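Local atomic coordinates of DUF1904 domain-containing protein (Vibrio cholerae O1 biovar eltor str. N16961, PDB entry 1U9D), a protein that is of unknown function but belongs to the DUF1904 family of the MIF clan and occurs in a two-chain assembly. Residues R22-H27 / V66-E71; L73-E78 / L110-Y115; V88-I93 / S101-V106. All blocks are in the same frame, centred on the assembly; numbering follows the deposited sequence.

In the fold
The three contacts tie together strands 69-74 and 104-109 and what adjoins them. Interaction 1 joins the start of strand 69-74 to the end of strand 18-22; interaction 2 holds the end of strand 69-74 to the loop after strand 104-109; interaction 3 packs helix 79-97 on strand 104-109. Interactions 1 and 3 are neighbours, their centres about 10 Å apart, and meet through probable backbone hydrogen bonds between Val70 and strand 104-109, Val70 O to Val106 N being 2.8 Å. Interaction 2 lies at the other end of the sheet, its centre about 23 Å from that of interaction 1 and about 22 Å from that of interaction 3, and its Arg77 and Glu78 hold a phosphate ion.

Interaction 1: R22-H27 / V66-E71; sequences RAVEAH and VYPMVE
Arg22 and Met69 form an antiparallel hydrogen-bonded pair with their CA atoms 5.2 Å apart. Arg22 N donates to Met69 O at 2.8 Å, and Met69 N returns a bond to Arg22 O at 3.0 Å. Just beyond, where the 66-71 segment is not yet strand, a water donates to both Ala23 O and Val66 O and carries the link on. This is the junction of strands 18-22 and 69-74, the antiparallel centre of a four-stranded mixed sheet; past Arg22 the chain turns off into helix 26-44, whose N-cap residue is Glu25. On the face of the sheet that carries selenomethionine Met69, the extended Arg22 chain runs toward Glu71. There OE1 alone is gripped twice: weakly by NE and also by NH2, each 3.0 Å from Glu71 OE1, in a salt bridge whose guanidinium and carboxylate planes stand 78° apart. Beyond the bridged pair side-chain contacts are apolar. Ala23 CB touches Val66 CG1 at 3.5 Å, the valine methyl being swung anti to its own nitrogen (chi1 -179°). The Val24 and Pro68 side chains cross at about a right angle, and Val24 CG1 comes to 3.3 Å from Pro68 CB, tighter than ordinary van der Waals contact.

Interaction 2: L73-E78 / L110-Y115; sequences LWFGRE and LQRTAY. With PO4 (phosphate ion), chain C.
Aromatic packing centres on Phe75, whose ring meets both Arg112 and Tyr115. Its CZ edge points at one face of the Tyr115 ring in a T-shaped (edge-to-face) pair, centroids of the Phe75 and Tyr115 rings 5.1 Å apart and planes at 75°. Over one face of the Phe75 ring sits the aliphatic part of Arg112: CG lies above the centre, 3.7 Å from the centroid of that ring, a CH-pi contact. The extended arginine then lays one face of its guanidinium over Phe75 CD2, which is 3.6 Å from Arg112 CZ, the two planes inclined by 38°. Setting CG of Phe75 beside its backbone N (chi1 -66°) directs the ring toward the 110-115 segment. Phe122 of the same chain also meets both aromatic rings.

Among apolar contacts, Leu110 CD1 reaches Leu73 CB, and Leu110 CB lies near Phe75 CD1.

Hydrogen bonding across the segments includes one direct bond, Leu110 N to Trp74 O at 2.8 Å. Two waters extend it. One donates to Phe75 O and Leu110 O; the other donates to Gly76 O and accepts from Arg112 NH2.

Hydrogen bonds to the phosphate gather on the far side of Gly76, where the bent Arg77 chain lets NE donate to phosphate O2 at 2.9 Å; Glu78 N donates to the same phosphate O2, also at 2.9 Å. Separately, Arg77 NH2 has a weak bond to Leu97 O of the second subunit. The ion, probably from the crystallisation liquor, sits where strand 69-74 passes into helix 79-97, with Glu78 at the N-cap: anion binding by a backbone N-H at a helix N-terminus, in the strand-to-helix turn of a beta-alpha-beta unit.

Interaction 3: V88-I93 / S101-V106; sequences VITDQI and SHLAVV
Leu103 stretches out to helix residues Ile89, Thr90 and Ile93 because its CG is placed opposite the backbone N (chi1 -178°), and chi2 of 74° leaves CD2 as the extended branch, which reaches in among the three residues. Ile89 answers with CG2, the branch lying beside its carbonyl carbon, and Val105 brings CG2 in from the side of its backbone N. The closest approach is Leu103 CD2 to Thr90 CA, 3.6 Å, where the two side chains slide past each other in opposite directions. The same CD2 methyl of Leu103 is also touched by Ile89 CG2 and by Ile93 CD1, each at 3.8 Å, both isoleucines crossing the leucine at about a right angle. Two residues on, inside strand 104-109, Val105 CG2 rests 3.9 Å from Ile89 CG2.

At the margin of this apolar patch Thr90 OG1 is polar yet provided for. It hydrogen-bonds to Ala86 O one turn back in its own helix and accepts from a water at 2.8 Å; that water's second hydrogen goes to Leu103 O, at 3.0 Å, bridging helix 79-97 and the residue just before strand 104-109 where no direct hydrogen bond crosses. Inward, Ile89 and Leu103 also bear on Val70 of strand 69-74, and Ile93 on Leu32 of helix 26-44. Helix 79-97 is thereby laid against the sheet as the crossover helix of a beta-alpha-beta unit, joining the parallel neighbours 69-74 and 104-109.

Interaction 1: R22-H27 / V66-E71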
loop_
_atom_site.group_PDB
_atom_site.type_symbol
_atom_site.label_atom_id
_atom_site.label_comp_id
_atom_site.label_asym_id
_atom_site.label_seq_id
_atom_site.Cartn_x
_atom_site.Cartn_y
_atom_site.Cartn_z
ATOM N N ARG A 22 25.272 2.161 -11.694
ATOM C CA ARG A 22 26.575 1.715 -12.160
ATOM C C ARG A 22 26.690 1.977 -13.655
ATOM O O ARG A 22 25.716 1.803 -14.386
ATOM C CB ARG A 22 26.721 0.212 -11.996
ATOM C CG ARG A 22 26.446 -0.336 -10.649
ATOM C CD ARG A 22 27.131 -1.687 -10.427
ATOM N NE ARG A 22 27.006 -1.947 -9.029
ATOM C CZ ARG A 22 28.000 -2.045 -8.180
ATOM N NH1 ARG A 22 29.263 -1.980 -8.572
ATOM N NH2 ARG A 22 27.709 -2.241 -6.923
ATOM N N ALA A 23 27.889 2.343 -14.106
ATOM C CA ALA A 23 28.154 2.563 -15.534
ATOM C C ALA A 23 27.239 3.611 -16.154
ATOM O O ALA A 23 26.806 3.499 -17.304
ATOM C CB ALA A 23 28.068 1.227 -16.297
ATOM N N VAL A 24 26.944 4.642 -15.377
ATOM C CA VAL A 24 26.082 5.738 -15.803
ATOM C C VAL A 24 26.843 7.034 -15.487
ATOM O O VAL A 24 27.414 7.178 -14.415
ATOM C CB VAL A 24 24.731 5.773 -15.060
ATOM C CG1 VAL A 24 23.776 4.749 -15.578
ATOM C CG2 VAL A 24 24.927 5.553 -13.594
ATOM N N GLU A 25 26.854 7.976 -16.412
ATOM C CA GLU A 25 27.540 9.232 -16.176
ATOM C C GLU A 25 26.903 9.988 -15.013
ATOM O O GLU A 25 25.689 9.963 -14.859
ATOM C CB GLU A 25 27.523 10.083 -17.435
ATOM C CG GLU A 25 28.586 11.164 -17.415
ATOM C CD GLU A 25 28.020 12.526 -17.087
ATOM O OE1 GLU A 25 28.687 13.305 -16.358
ATOM O OE2 GLU A 25 26.901 12.815 -17.568
ATOM N N ALA A 26 27.742 10.679 -14.238
ATOM C CA ALA A 26 27.335 11.319 -12.998
ATOM C C ALA A 26 26.222 12.334 -13.226
ATOM O O ALA A 26 25.269 12.389 -12.457
ATOM C CB ALA A 26 28.541 11.996 -12.323
ATOM N N HIS A 27 26.327 13.116 -14.294
ATOM C CA HIS A 27 25.358 14.183 -14.535
ATOM C C HIS A 27 23.972 13.642 -14.857
ATOM O O HIS A 27 22.980 14.245 -14.471
ATOM C CB HIS A 27 25.807 15.130 -15.649
ATOM C CG HIS A 27 27.098 15.834 -15.372
ATOM N ND1 HIS A 27 27.464 16.264 -14.114
ATOM C CD2 HIS A 27 28.111 16.186 -16.201
ATOM C CE1 HIS A 27 28.652 16.842 -14.179
ATOM N NE2 HIS A 27 29.064 16.807 -15.434
ATOM N N VAL A 66 29.867 -0.869 -22.467
ATOM C CA VAL A 66 29.271 -1.143 -21.187
ATOM C C VAL A 66 27.905 -0.477 -21.160
ATOM O O VAL A 66 27.797 0.701 -21.476
ATOM C CB VAL A 66 30.092 -0.523 -20.049
ATOM C CG1 VAL A 66 29.445 -0.870 -18.739
ATOM C CG2 VAL A 66 31.536 -1.001 -20.086
ATOM N N TYR A 67 26.885 -1.209 -20.752
ATOM C CA TYR A 67 25.550 -0.640 -20.647
ATOM C C TYR A 67 25.258 -0.251 -19.210
ATOM O O TYR A 67 25.775 -0.864 -18.290
ATOM C CB TYR A 67 24.518 -1.628 -21.143
ATOM C CG TYR A 67 24.680 -1.921 -22.610
ATOM C CD1 TYR A 67 24.204 -1.025 -23.565
ATOM C CD2 TYR A 67 25.359 -3.047 -23.042
ATOM C CE1 TYR A 67 24.366 -1.257 -24.919
ATOM C CE2 TYR A 67 25.527 -3.297 -24.406
ATOM C CZ TYR A 67 25.028 -2.394 -25.334
ATOM O OH TYR A 67 25.179 -2.616 -26.682
ATOM N N PRO A 68 24.422 0.744 -19.018
ATOM C CA PRO A 68 24.104 1.189 -17.656
ATOM C C PRO A 68 23.353 0.132 -16.852
ATOM O O PRO A 68 22.648 -0.701 -17.413
ATOM C CB PRO A 68 23.311 2.461 -17.883
ATOM C CG PRO A 68 22.829 2.416 -19.237
ATOM C CD PRO A 68 23.674 1.497 -20.041
HETATM N N MSE A 69 23.563 0.109 -15.536
HETATM C CA MSE A 69 22.850 -0.822 -14.683
HETATM C C MSE A 69 22.422 -0.156 -13.399
HETATM O O MSE A 69 23.194 0.605 -12.830
HETATM C CB MSE A 69 23.704 -2.000 -14.302
HETATM C CG MSE A 69 22.957 -2.984 -13.393
HETATM SE SE MSE A 69 24.149 -4.332 -12.771
HETATM C CE MSE A 69 23.810 -5.663 -14.206
ATOM N N VAL A 70 21.212 -0.485 -12.955
ATOM C CA VAL A 70 20.711 -0.027 -11.678
ATOM C C VAL A 70 20.444 -1.288 -10.871
ATOM O O VAL A 70 19.703 -2.165 -11.326
ATOM C CB VAL A 70 19.414 0.758 -11.820
ATOM C CG1 VAL A 70 18.915 1.219 -10.441
ATOM C CG2 VAL A 70 19.606 1.929 -12.771
ATOM N N GLU A 71 21.080 -1.393 -9.715
ATOM C CA GLU A 71 20.854 -2.475 -8.790
ATOM C C GLU A 71 19.893 -1.930 -7.757
ATOM O O GLU A 71 20.070 -0.796 -7.308
ATOM C CB GLU A 71 22.129 -2.867 -8.079
ATOM C CG GLU A 71 23.122 -3.674 -8.882
ATOM C CD GLU A 71 24.375 -3.959 -8.073
ATOM O OE1 GLU A 71 24.818 -3.057 -7.330
ATOM O OE2 GLU A 71 24.895 -5.081 -8.156
HETATM O O HOH W 1 26.836 2.863 -19.887
#

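Interaction 2: L73-E78 / L110-Y115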
loop_
_atom_site.group_PDB
_atom_site.type_symbol
_atom_site.label_atom_id
_atom_site.label_comp_id
_atom_site.label_asym_id
_atom_site.label_seq_id
_atom_site.Cartn_x
_atom_site.Cartn_y
_atom_site.Cartn_z
ATOM N N LEU A 73 18.528 -2.874 -4.131
ATOM C CA LEU A 73 18.612 -3.750 -2.988
ATOM C C LEU A 73 17.398 -3.438 -2.141
ATOM O O LEU A 73 17.175 -2.286 -1.786
ATOM C CB LEU A 73 19.879 -3.530 -2.200
ATOM C CG LEU A 73 21.096 -4.056 -2.948
ATOM C CD1 LEU A 73 21.681 -2.970 -3.804
ATOM C CD2 LEU A 73 22.131 -4.625 -1.954
ATOM N N TRP A 74 16.569 -4.437 -1.883
ATOM C CA TRP A 74 15.314 -4.150 -1.180
ATOM C C TRP A 74 14.745 -5.353 -0.466
ATOM O O TRP A 74 15.269 -6.418 -0.602
ATOM C CB TRP A 74 14.305 -3.576 -2.172
ATOM C CG TRP A 74 13.735 -4.559 -3.171
ATOM C CD1 TRP A 74 14.222 -5.795 -3.518
ATOM C CD2 TRP A 74 12.570 -4.359 -3.966
ATOM N NE1 TRP A 74 13.408 -6.378 -4.461
ATOM C CE2 TRP A 74 12.383 -5.515 -4.748
ATOM C CE3 TRP A 74 11.650 -3.311 -4.087
ATOM C CZ2 TRP A 74 11.325 -5.652 -5.631
ATOM C CZ3 TRP A 74 10.598 -3.448 -4.958
ATOM C CH2 TRP A 74 10.449 -4.608 -5.726
ATOM N N PHE A 75 13.659 -5.189 0.283
ATOM C CA PHE A 75 13.025 -6.346 0.942
ATOM C C PHE A 75 12.129 -7.174 0.052
ATOM O O PHE A 75 11.675 -8.266 0.449
ATOM C CB PHE A 75 12.192 -5.895 2.147
ATOM C CG PHE A 75 12.996 -5.308 3.260
ATOM C CD1 PHE A 75 14.169 -5.886 3.652
ATOM C CD2 PHE A 75 12.536 -4.188 3.955
ATOM C CE1 PHE A 75 14.909 -5.359 4.706
ATOM C CE2 PHE A 75 13.261 -3.663 5.018
ATOM C CZ PHE A 75 14.450 -4.229 5.379
ATOM N N GLY A 76 11.814 -6.671 -1.132
ATOM C CA GLY A 76 10.992 -7.437 -2.043
ATOM C C GLY A 76 9.568 -6.883 -2.111
ATOM O O GLY A 76 8.983 -6.443 -1.116
ATOM N N ARG A 77 9.054 -6.834 -3.325
ATOM C CA ARG A 77 7.628 -6.715 -3.578
ATOM C C ARG A 77 7.274 -7.822 -4.580
ATOM O O ARG A 77 8.161 -8.454 -5.199
ATOM C CB ARG A 77 7.319 -5.334 -4.148
ATOM C CG ARG A 77 7.571 -4.171 -3.180
ATOM C CD ARG A 77 6.506 -3.998 -2.121
ATOM N NE ARG A 77 5.225 -3.606 -2.722
ATOM C CZ ARG A 77 4.736 -2.383 -2.797
ATOM N NH1 ARG A 77 5.369 -1.342 -2.299
ATOM N NH2 ARG A 77 3.561 -2.186 -3.382
ATOM N N GLU A 78 5.982 -8.080 -4.744
ATOM C CA GLU A 78 5.520 -9.132 -5.653
ATOM C C GLU A 78 6.018 -8.873 -7.076
ATOM O O GLU A 78 6.284 -7.735 -7.442
ATOM C CB GLU A 78 3.979 -9.190 -5.647
ATOM C CG GLU A 78 3.342 -7.996 -6.373
ATOM C CD GLU A 78 1.841 -7.878 -6.139
ATOM O OE1 GLU A 78 1.061 -7.907 -7.127
ATOM O OE2 GLU A 78 1.426 -7.768 -4.966
ATOM N N LEU A 110 16.936 -8.575 0.132
ATOM C CA LEU A 110 17.525 -8.582 1.454
ATOM C C LEU A 110 16.493 -9.188 2.403
ATOM O O LEU A 110 15.287 -9.042 2.199
ATOM C CB LEU A 110 17.804 -7.163 1.916
ATOM C CG LEU A 110 18.814 -6.354 1.091
ATOM C CD1 LEU A 110 18.809 -4.908 1.528
ATOM C CD2 LEU A 110 20.200 -6.954 1.246
ATOM N N GLN A 111 16.962 -9.889 3.422
ATOM C CA GLN A 111 16.068 -10.473 4.430
ATOM C C GLN A 111 15.754 -9.443 5.491
ATOM O O GLN A 111 16.642 -8.820 6.055
ATOM C CB GLN A 111 16.743 -11.693 5.081
ATOM C CG GLN A 111 16.758 -12.878 4.179
ATOM C CD GLN A 111 15.409 -13.534 4.094
ATOM O OE1 GLN A 111 14.674 -13.555 5.084
ATOM N NE2 GLN A 111 15.059 -14.052 2.907
ATOM N N ARG A 112 14.487 -9.268 5.819
ATOM C CA ARG A 112 14.161 -8.365 6.904
ATOM C C ARG A 112 14.802 -8.749 8.227
ATOM O O ARG A 112 15.135 -7.866 8.995
ATOM C CB ARG A 112 12.648 -8.297 7.100
ATOM C CG ARG A 112 11.922 -7.521 6.049
ATOM C CD ARG A 112 10.374 -7.678 6.149
ATOM N NE ARG A 112 9.761 -6.812 5.145
ATOM C CZ ARG A 112 9.471 -5.533 5.329
ATOM N NH1 ARG A 112 9.657 -4.943 6.507
ATOM N NH2 ARG A 112 8.968 -4.836 4.329
ATOM N N THR A 113 14.955 -10.041 8.520
ATOM C CA THR A 113 15.572 -10.469 9.789
ATOM C C THR A 113 17.085 -10.258 9.851
ATOM O O THR A 113 17.682 -10.508 10.904
ATOM C CB THR A 113 15.350 -11.979 10.075
ATOM O OG1 THR A 113 15.733 -12.747 8.935
ATOM C CG2 THR A 113 13.889 -12.291 10.310
ATOM N N ALA A 114 17.682 -9.863 8.725
ATOM C CA ALA A 114 19.126 -9.532 8.615
ATOM C C ALA A 114 19.424 -8.059 8.384
ATOM O O ALA A 114 20.571 -7.700 8.051
ATOM C CB ALA A 114 19.741 -10.334 7.503
ATOM N N TYR A 115 18.396 -7.204 8.524
ATOM C CA TYR A 115 18.513 -5.772 8.343
ATOM C C TYR A 115 18.222 -5.071 9.666
ATOM O O TYR A 115 17.119 -5.169 10.213
ATOM C CB TYR A 115 17.535 -5.296 7.288
ATOM C CG TYR A 115 17.754 -3.886 6.792
ATOM C CD1 TYR A 115 18.183 -3.664 5.471
ATOM C CD2 TYR A 115 17.445 -2.779 7.570
ATOM C CE1 TYR A 115 18.349 -2.398 4.972
ATOM C CE2 TYR A 115 17.625 -1.451 7.056
ATOM C CZ TYR A 115 18.063 -1.296 5.753
ATOM O OH TYR A 115 18.243 -0.056 5.169
HETATM P P PO4 C . 3.690 -6.816 -2.377
HETATM O O1 PO4 C . 4.667 -7.856 -1.891
HETATM O O2 PO4 C . 4.146 -6.157 -3.649
HETATM O O3 PO4 C . 2.362 -7.483 -2.639
HETATM O O4 PO4 C . 3.556 -5.736 -1.321
HETATM O O HOH W 2 12.823 -10.087 1.952
HETATM O O HOH W 3 8.812 -5.620 1.382
#

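Interaction 3: V88-I93 / S101-V106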
loop_
_atom_site.group_PDB
_atom_site.type_symbol
_atom_site.label_atom_id
_atom_site.label_comp_id
_atom_site.label_asym_id
_atom_site.label_seq_id
_atom_site.Cartn_x
_atom_site.Cartn_y
_atom_site.Cartn_z
ATOM N N VAL A 88 9.453 1.902 -14.772
ATOM C CA VAL A 88 9.630 3.328 -14.429
ATOM C C VAL A 88 11.091 3.791 -14.541
ATOM O O VAL A 88 11.401 4.807 -15.170
ATOM C CB VAL A 88 9.127 3.637 -13.008
ATOM C CG1 VAL A 88 9.569 5.062 -12.566
ATOM C CG2 VAL A 88 7.620 3.471 -12.927
ATOM N N ILE A 89 11.997 3.015 -13.957
ATOM C CA ILE A 89 13.412 3.336 -13.967
ATOM C C ILE A 89 13.898 3.358 -15.405
ATOM O O ILE A 89 14.630 4.231 -15.801
ATOM C CB ILE A 89 14.217 2.301 -13.140
ATOM C CG1 ILE A 89 13.916 2.451 -11.650
ATOM C CG2 ILE A 89 15.698 2.485 -13.348
ATOM C CD1 ILE A 89 14.507 1.316 -10.759
ATOM N N THR A 90 13.480 2.375 -16.190
ATOM C CA THR A 90 13.940 2.264 -17.554
ATOM C C THR A 90 13.502 3.444 -18.395
ATOM O O THR A 90 14.317 4.047 -19.105
ATOM C CB THR A 90 13.442 0.944 -18.138
ATOM O OG1 THR A 90 14.019 -0.129 -17.375
ATOM C CG2 THR A 90 13.963 0.745 -19.535
ATOM N N ASP A 91 12.236 3.798 -18.255
ATOM C CA ASP A 91 11.632 4.919 -18.961
ATOM C C ASP A 91 12.268 6.266 -18.618
ATOM O O ASP A 91 12.575 7.052 -19.516
ATOM C CB ASP A 91 10.113 4.912 -18.732
ATOM C CG ASP A 91 9.402 3.863 -19.597
ATOM O OD1 ASP A 91 10.051 3.325 -20.534
ATOM O OD2 ASP A 91 8.206 3.500 -19.430
ATOM N N GLN A 92 12.544 6.524 -17.348
ATOM C CA GLN A 92 13.249 7.749 -16.990
ATOM C C GLN A 92 14.676 7.821 -17.526
ATOM O O GLN A 92 15.089 8.847 -18.076
ATOM C CB GLN A 92 13.227 7.929 -15.484
ATOM C CG GLN A 92 11.801 8.152 -14.994
ATOM C CD GLN A 92 11.707 9.066 -13.799
ATOM O OE1 GLN A 92 10.617 9.255 -13.254
ATOM N NE2 GLN A 92 12.835 9.610 -13.364
ATOM N N ILE A 93 15.428 6.730 -17.410
ATOM C CA ILE A 93 16.769 6.686 -17.973
ATOM C C ILE A 93 16.736 6.886 -19.501
ATOM O O ILE A 93 17.598 7.557 -20.042
ATOM C CB ILE A 93 17.512 5.371 -17.583
ATOM C CG1 ILE A 93 18.290 5.556 -16.282
ATOM C CG2 ILE A 93 18.506 4.963 -18.636
ATOM C CD1 ILE A 93 17.705 4.859 -15.109
ATOM N N SER A 101 18.758 2.850 -25.672
ATOM C CA SER A 101 19.827 2.510 -24.744
ATOM C C SER A 101 19.363 1.232 -24.086
ATOM O O SER A 101 18.172 0.960 -24.080
ATOM C CB SER A 101 20.020 3.619 -23.700
ATOM O OG SER A 101 18.776 3.993 -23.112
ATOM N N HIS A 102 20.277 0.435 -23.553
ATOM C CA HIS A 102 19.911 -0.898 -23.064
ATOM C C HIS A 102 20.058 -1.132 -21.544
ATOM O O HIS A 102 20.868 -1.929 -21.097
ATOM C CB HIS A 102 20.716 -1.922 -23.852
ATOM C CG HIS A 102 20.374 -1.935 -25.306
ATOM N ND1 HIS A 102 19.098 -2.201 -25.759
ATOM C CD2 HIS A 102 21.119 -1.673 -26.404
ATOM C CE1 HIS A 102 19.080 -2.128 -27.079
ATOM N NE2 HIS A 102 20.295 -1.807 -27.495
ATOM N N LEU A 103 19.237 -0.458 -20.766
ATOM C CA LEU A 103 19.409 -0.429 -19.325
ATOM C C LEU A 103 19.142 -1.800 -18.709
ATOM O O LEU A 103 18.154 -2.437 -19.049
ATOM C CB LEU A 103 18.451 0.585 -18.703
ATOM C CG LEU A 103 18.576 0.731 -17.182
ATOM C CD1 LEU A 103 19.821 1.477 -16.793
ATOM C CD2 LEU A 103 17.347 1.412 -16.590
ATOM N N ALA A 104 20.014 -2.235 -17.800
ATOM C CA ALA A 104 19.744 -3.389 -16.952
ATOM C C ALA A 104 19.244 -2.888 -15.582
ATOM O O ALA A 104 19.794 -1.948 -15.041
ATOM C CB ALA A 104 21.004 -4.201 -16.753
ATOM N N VAL A 105 18.211 -3.502 -15.029
ATOM C CA VAL A 105 17.745 -3.172 -13.676
ATOM C C VAL A 105 17.720 -4.507 -12.969
ATOM O O VAL A 105 17.069 -5.445 -13.444
ATOM C CB VAL A 105 16.345 -2.567 -13.657
ATOM C CG1 VAL A 105 15.893 -2.360 -12.208
ATOM C CG2 VAL A 105 16.260 -1.239 -14.428
ATOM N N VAL A 106 18.421 -4.637 -11.859
ATOM C CA VAL A 106 18.509 -5.938 -11.192
ATOM C C VAL A 106 18.083 -5.784 -9.732
ATOM O O VAL A 106 18.579 -4.897 -9.054
ATOM C CB VAL A 106 19.959 -6.518 -11.277
ATOM C CG1 VAL A 106 20.926 -5.708 -10.581
ATOM C CG2 VAL A 106 20.015 -7.914 -10.682
HETATM O O HOH W 4 15.513 -2.454 -17.671
#